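Local coordinates for protein putative peptidase (Chlamydophila abortus, PDB 3CE2) that probably cleaves small peptides as a zinc-dependent oligopeptidase of the M3B metallopeptidase family, at residues 426-429 with 430-433; 540-543 with 544-548. All blocks are in the same frame, centred on the assembly; numbering follows the deposited sequence.

Contact 1: 426-429 with 430-433; sequences IFLA and EIAS. With ZN (zinc ion), chain D.
The third protein ligand of the HExxH zinc site enters here, where the loop that ends in L428 and A429 passes into helix 431-447 through E430, and L428 and I431 pack together on the side of the turn away from the metal. E430 holds the zinc ion through one carboxylate oxygen: OE2 of E430 lies 2.5 Å from the metal, whereas OE1 of E430 is 3.7 Å away, so the ligation is monodentate. A bend in the chain (chi2 -62°) turns the carboxylate toward the ion. H402 and H406 of helix 394-416 complete the protein ligands.

On the other flank, the side chains of L428 and I431 run alongside each other in the same direction, and CD2 of L428 meets CD1 of I431 at 4.0 Å. F566 of helix 559-567 touches both of them. The same CD2 sits in the plane of the F427 ring, at its edge.

Within the first helical turn, the hydroxyl of S433 donates to the carbonyl O of E430 at 2.9 Å, approaching from above the carbonyl plane, 51° out of it. That carbonyl also accepts a bond from OG1 of T434. S433, bonded in this way to the backbone of the glutamate ligand, also packs against H402 and H406. A glutamate just ahead of a second helix, sharing the zinc ion with two histidines one turn apart on the first, is the zinc site of gluzincin metallopeptidases, to which family M3 belongs.

Contact 2: 540-543 with 544-548; sequences TGII and AALCF
T540 and A544 form the first rung of this buried stretch of alpha-helix 536-553, part of the largely helical M3 peptidase fold. The carbonyl O of T540 accepts the amide N of A544 at 2.8 Å, the N-H pointing almost straight at it (168°), and CB of A544 rests 3.5 Å from the same oxygen. At G541 the pattern repeats with A545: O of G541 receives N of A545 at 2.9 Å, and the methyl of A545 lies close to that carbonyl.

O of I542 accepts N of L546 at 2.9 Å, and side-chain contact adds to this backbone bond. CG1 of I542 swings anti to the backbone N (chi1 -173°), and the chain runs beside that of L546, one turn on, both pointing the same way. T434 of helix 431-447 and T468 and L469 of helix 451-487 touch I542, while A595 and F598 of helix 590-607 touch L546, so the pair is packed against three helices. I543 closes the series by accepting the amide of C547, and its side chain packs on L469 and I592. The apolar touch between I542 and L546 is made by CG1 of I542 and CD1 of L546, 3.9 Å apart.

How the contacts relate
Contact 1 supplies a ligand of the zinc site and is only partly buried, with I426 exposed, whereas all the touching residues of contact 2 are buried. Their chemistry follows: metal ligation and a serine hydroxyl bond in 430-433, against regular main-chain bonding and aliphatic packing in 540-548. The two meet directly, since CD1 of I431 lies 3.5 Å from CB of A544 and the ring of F427 touches T540. Small residues on helix 536-553, G541, A544 and A545, face the start of helix 431-447, and this side of the buried helix thereby backs the segment carrying the glutamate ligand, with contact centres about 9 Å apart.

Contact 1: 426-429 with 430-433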
ATOM      1  N   ILE A 426       3.380  -6.965   1.643  1.00 53.00           N
ATOM      2  CA  ILE A 426       2.691  -5.672   1.491  1.00 51.95           C
ATOM      3  C   ILE A 426       3.177  -4.673   2.538  1.00 49.69           C
ATOM      4  O   ILE A 426       3.410  -3.505   2.243  1.00 49.63           O
ATOM      5  CB  ILE A 426       1.159  -5.826   1.605  1.00 54.54           C
ATOM      6  CG1 ILE A 426       0.610  -6.734   0.493  1.00 59.09           C
ATOM      7  CG2 ILE A 426       0.471  -4.454   1.587  1.00 58.09           C
ATOM      8  CD1 ILE A 426       0.447  -6.047  -0.882  1.00 62.18           C
ATOM      9  N   PHE A 427       3.332  -5.159   3.761  1.00 41.27           N
ATOM     10  CA  PHE A 427       3.883  -4.379   4.841  1.00 42.16           C
ATOM     11  C   PHE A 427       5.145  -3.597   4.431  1.00 43.37           C
ATOM     12  O   PHE A 427       5.451  -2.587   5.015  1.00 42.97           O
ATOM     13  CB  PHE A 427       4.195  -5.321   6.012  1.00 44.88           C
ATOM     14  CG  PHE A 427       4.669  -4.622   7.251  1.00 48.66           C
ATOM     15  CD1 PHE A 427       3.820  -4.445   8.331  1.00 44.21           C
ATOM     16  CD2 PHE A 427       5.964  -4.133   7.337  1.00 44.79           C
ATOM     17  CE1 PHE A 427       4.251  -3.793   9.467  1.00 41.20           C
ATOM     18  CE2 PHE A 427       6.386  -3.479   8.462  1.00 44.80           C
ATOM     19  CZ  PHE A 427       5.523  -3.308   9.533  1.00 43.11           C
ATOM     20  N   LEU A 428       5.897  -4.057   3.440  1.00 47.63           N
ATOM     21  CA  LEU A 428       7.128  -3.340   3.079  1.00 45.80           C
ATOM     22  C   LEU A 428       7.046  -2.668   1.716  1.00 43.56           C
ATOM     23  O   LEU A 428       7.992  -2.029   1.283  1.00 46.52           O
ATOM     24  CB  LEU A 428       8.343  -4.276   3.076  1.00 42.28           C
ATOM     25  CG  LEU A 428       8.835  -5.029   4.313  1.00 41.53           C
ATOM     26  CD1 LEU A 428      10.005  -5.917   3.896  1.00 38.67           C
ATOM     27  CD2 LEU A 428       9.263  -4.059   5.432  1.00 40.52           C
ATOM     28  N   ALA A 429       5.918  -2.809   1.034  1.00 43.68           N
ATOM     29  CA  ALA A 429       5.835  -2.383  -0.371  1.00 42.75           C
ATOM     30  C   ALA A 429       5.735  -0.886  -0.604  1.00 38.89           C
ATOM     31  O   ALA A 429       5.794  -0.437  -1.741  1.00 49.14           O
ATOM     32  CB  ALA A 429       4.678  -3.094  -1.075  1.00 44.68           C
ATOM     33  N   GLU A 430       5.541  -0.100   0.436  1.00 40.26           N
ATOM     34  CA  GLU A 430       5.422   1.332   0.203  1.00 45.41           C
ATOM     35  C   GLU A 430       6.686   2.123   0.588  1.00 42.37           C
ATOM     36  O   GLU A 430       6.805   3.305   0.272  1.00 50.09           O
ATOM     37  CB  GLU A 430       4.141   1.905   0.855  1.00 46.58           C
ATOM     38  CG  GLU A 430       2.870   1.871  -0.043  1.00 56.24           C
ATOM     39  CD  GLU A 430       2.980   2.710  -1.349  1.00 67.78           C
ATOM     40  OE1 GLU A 430       3.161   3.954  -1.303  1.00 75.25           O
ATOM     41  OE2 GLU A 430       2.857   2.125  -2.441  1.00 66.68           O
ATOM     42  N   ILE A 431       7.635   1.460   1.237  1.00 35.34           N
ATOM     43  CA  ILE A 431       8.835   2.116   1.725  1.00 30.54           C
ATOM     44  C   ILE A 431       9.700   2.710   0.608  1.00 37.14           C
ATOM     45  O   ILE A 431      10.066   3.901   0.641  1.00 42.88           O
ATOM     46  CB  ILE A 431       9.663   1.136   2.578  1.00 31.67           C
ATOM     47  CG1 ILE A 431       8.870   0.709   3.806  1.00 31.98           C
ATOM     48  CG2 ILE A 431      10.980   1.735   3.014  1.00 31.68           C
ATOM     49  CD1 ILE A 431       9.692  -0.138   4.763  1.00 34.03           C
ATOM     50  N   ALA A 432      10.034   1.893  -0.388  1.00 37.75           N
ATOM     51  CA  ALA A 432      10.985   2.320  -1.414  1.00 36.91           C
ATOM     52  C   ALA A 432      10.432   3.456  -2.235  1.00 42.70           C
ATOM     53  O   ALA A 432      11.171   4.379  -2.595  1.00 43.60           O
ATOM     54  CB  ALA A 432      11.359   1.176  -2.313  1.00 33.58           C
ATOM     55  N   SER A 433       9.137   3.383  -2.541  1.00 41.17           N
ATOM     56  CA  SER A 433       8.488   4.420  -3.334  1.00 43.43           C
ATOM     57  C   SER A 433       8.400   5.740  -2.565  1.00 45.75           C
ATOM     58  O   SER A 433       8.673   6.818  -3.112  1.00 39.99           O
ATOM     59  CB  SER A 433       7.093   3.964  -3.728  1.00 44.05           C
ATOM     60  OG  SER A 433       6.427   3.443  -2.590  1.00 53.17           O
TER
HETATM   61 ZN    ZN D 703       3.092   2.745  -4.832  1.00 77.55          ZN

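Contact 2: 540-543 with 544-548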
ATOM      1  N   THR A 540       3.699   2.865   9.500  1.00 36.49           N
ATOM      2  CA  THR A 540       4.971   2.187   9.690  1.00 39.29           C
ATOM      3  C   THR A 540       5.816   2.322   8.417  1.00 39.68           C
ATOM      4  O   THR A 540       6.978   2.683   8.476  1.00 48.88           O
ATOM      5  CB  THR A 540       4.789   0.700  10.088  1.00 38.21           C
ATOM      6  OG1 THR A 540       3.916   0.064   9.156  1.00 53.39           O
ATOM      7  CG2 THR A 540       4.160   0.585  11.456  1.00 36.62           C
ATOM      8  N   GLY A 541       5.231   2.059   7.257  1.00 42.32           N
ATOM      9  CA  GLY A 541       5.918   2.318   5.998  1.00 34.07           C
ATOM     10  C   GLY A 541       6.547   3.706   5.923  1.00 38.22           C
ATOM     11  O   GLY A 541       7.748   3.835   5.662  1.00 39.39           O
ATOM     12  N   ILE A 542       5.773   4.761   6.170  1.00 33.67           N
ATOM     13  CA  ILE A 542       6.376   6.091   6.091  1.00 39.07           C
ATOM     14  C   ILE A 542       7.436   6.339   7.180  1.00 41.86           C
ATOM     15  O   ILE A 542       8.486   6.959   6.919  1.00 39.55           O
ATOM     16  CB  ILE A 542       5.339   7.248   5.994  1.00 43.66           C
ATOM     17  CG1 ILE A 542       6.068   8.566   5.753  1.00 46.31           C
ATOM     18  CG2 ILE A 542       4.494   7.354   7.239  1.00 40.94           C
ATOM     19  CD1 ILE A 542       5.391   9.445   4.715  1.00 46.78           C
ATOM     20  N   ILE A 543       7.193   5.820   8.380  1.00 35.99           N
ATOM     21  CA  ILE A 543       8.196   5.917   9.430  1.00 37.69           C
ATOM     22  C   ILE A 543       9.499   5.258   8.963  1.00 41.44           C
ATOM     23  O   ILE A 543      10.577   5.849   9.037  1.00 42.69           O
ATOM     24  CB  ILE A 543       7.673   5.338  10.752  1.00 39.32           C
ATOM     25  CG1 ILE A 543       6.704   6.333  11.376  1.00 38.57           C
ATOM     26  CG2 ILE A 543       8.793   5.062  11.720  1.00 34.19           C
ATOM     27  CD1 ILE A 543       5.789   5.711  12.400  1.00 43.00           C
ATOM     28  N   ALA A 544       9.409   4.054   8.424  1.00 43.77           N
ATOM     29  CA  ALA A 544      10.627   3.371   7.981  1.00 41.30           C
ATOM     30  C   ALA A 544      11.331   4.139   6.866  1.00 41.88           C
ATOM     31  O   ALA A 544      12.561   4.240   6.868  1.00 45.60           O
ATOM     32  CB  ALA A 544      10.315   1.983   7.529  1.00 34.64           C
ATOM     33  N   ALA A 545      10.555   4.662   5.911  1.00 39.83           N
ATOM     34  CA  ALA A 545      11.122   5.374   4.760  1.00 37.26           C
ATOM     35  C   ALA A 545      11.858   6.615   5.245  1.00 43.58           C
ATOM     36  O   ALA A 545      12.981   6.892   4.814  1.00 44.70           O
ATOM     37  CB  ALA A 545      10.031   5.765   3.789  1.00 37.56           C
ATOM     38  N   LEU A 546      11.216   7.351   6.159  1.00 38.93           N
ATOM     39  CA  LEU A 546      11.785   8.566   6.695  1.00 39.97           C
ATOM     40  C   LEU A 546      13.030   8.299   7.542  1.00 39.66           C
ATOM     41  O   LEU A 546      13.995   9.060   7.497  1.00 40.00           O
ATOM     42  CB  LEU A 546      10.738   9.316   7.503  1.00 38.77           C
ATOM     43  CG  LEU A 546       9.631   9.935   6.664  1.00 35.19           C
ATOM     44  CD1 LEU A 546       8.767  10.723   7.572  1.00 34.08           C
ATOM     45  CD2 LEU A 546      10.195  10.827   5.582  1.00 35.51           C
ATOM     46  N   CYS A 547      13.004   7.210   8.296  1.00 42.00           N
ATOM     47  CA  CYS A 547      14.158   6.772   9.069  1.00 40.98           C
ATOM     48  C   CYS A 547      15.344   6.459   8.183  1.00 40.24           C
ATOM     49  O   CYS A 547      16.403   7.058   8.320  1.00 49.23           O
ATOM     50  CB  CYS A 547      13.800   5.537   9.883  1.00 47.86           C
ATOM     51  SG  CYS A 547      15.153   4.881  10.889  1.00 55.21           S
ATOM     52  N   PHE A 548      15.172   5.518   7.268  1.00 46.80           N
ATOM     53  CA  PHE A 548      16.209   5.197   6.283  1.00 40.58           C
ATOM     54  C   PHE A 548      16.744   6.437   5.616  1.00 36.65           C
ATOM     55  O   PHE A 548      17.951   6.636   5.502  1.00 38.01           O
ATOM     56  CB  PHE A 548      15.621   4.308   5.217  1.00 42.31           C
ATOM     57  CG  PHE A 548      15.697   2.861   5.537  1.00 44.20           C
ATOM     58  CD1 PHE A 548      16.894   2.297   5.946  1.00 50.10           C
ATOM     59  CD2 PHE A 548      14.597   2.053   5.387  1.00 43.41           C
ATOM     60  CE1 PHE A 548      16.974   0.953   6.223  1.00 47.37           C
ATOM     61  CE2 PHE A 548      14.666   0.713   5.652  1.00 41.93           C
ATOM     62  CZ  PHE A 548      15.844   0.162   6.079  1.00 46.53           C
TER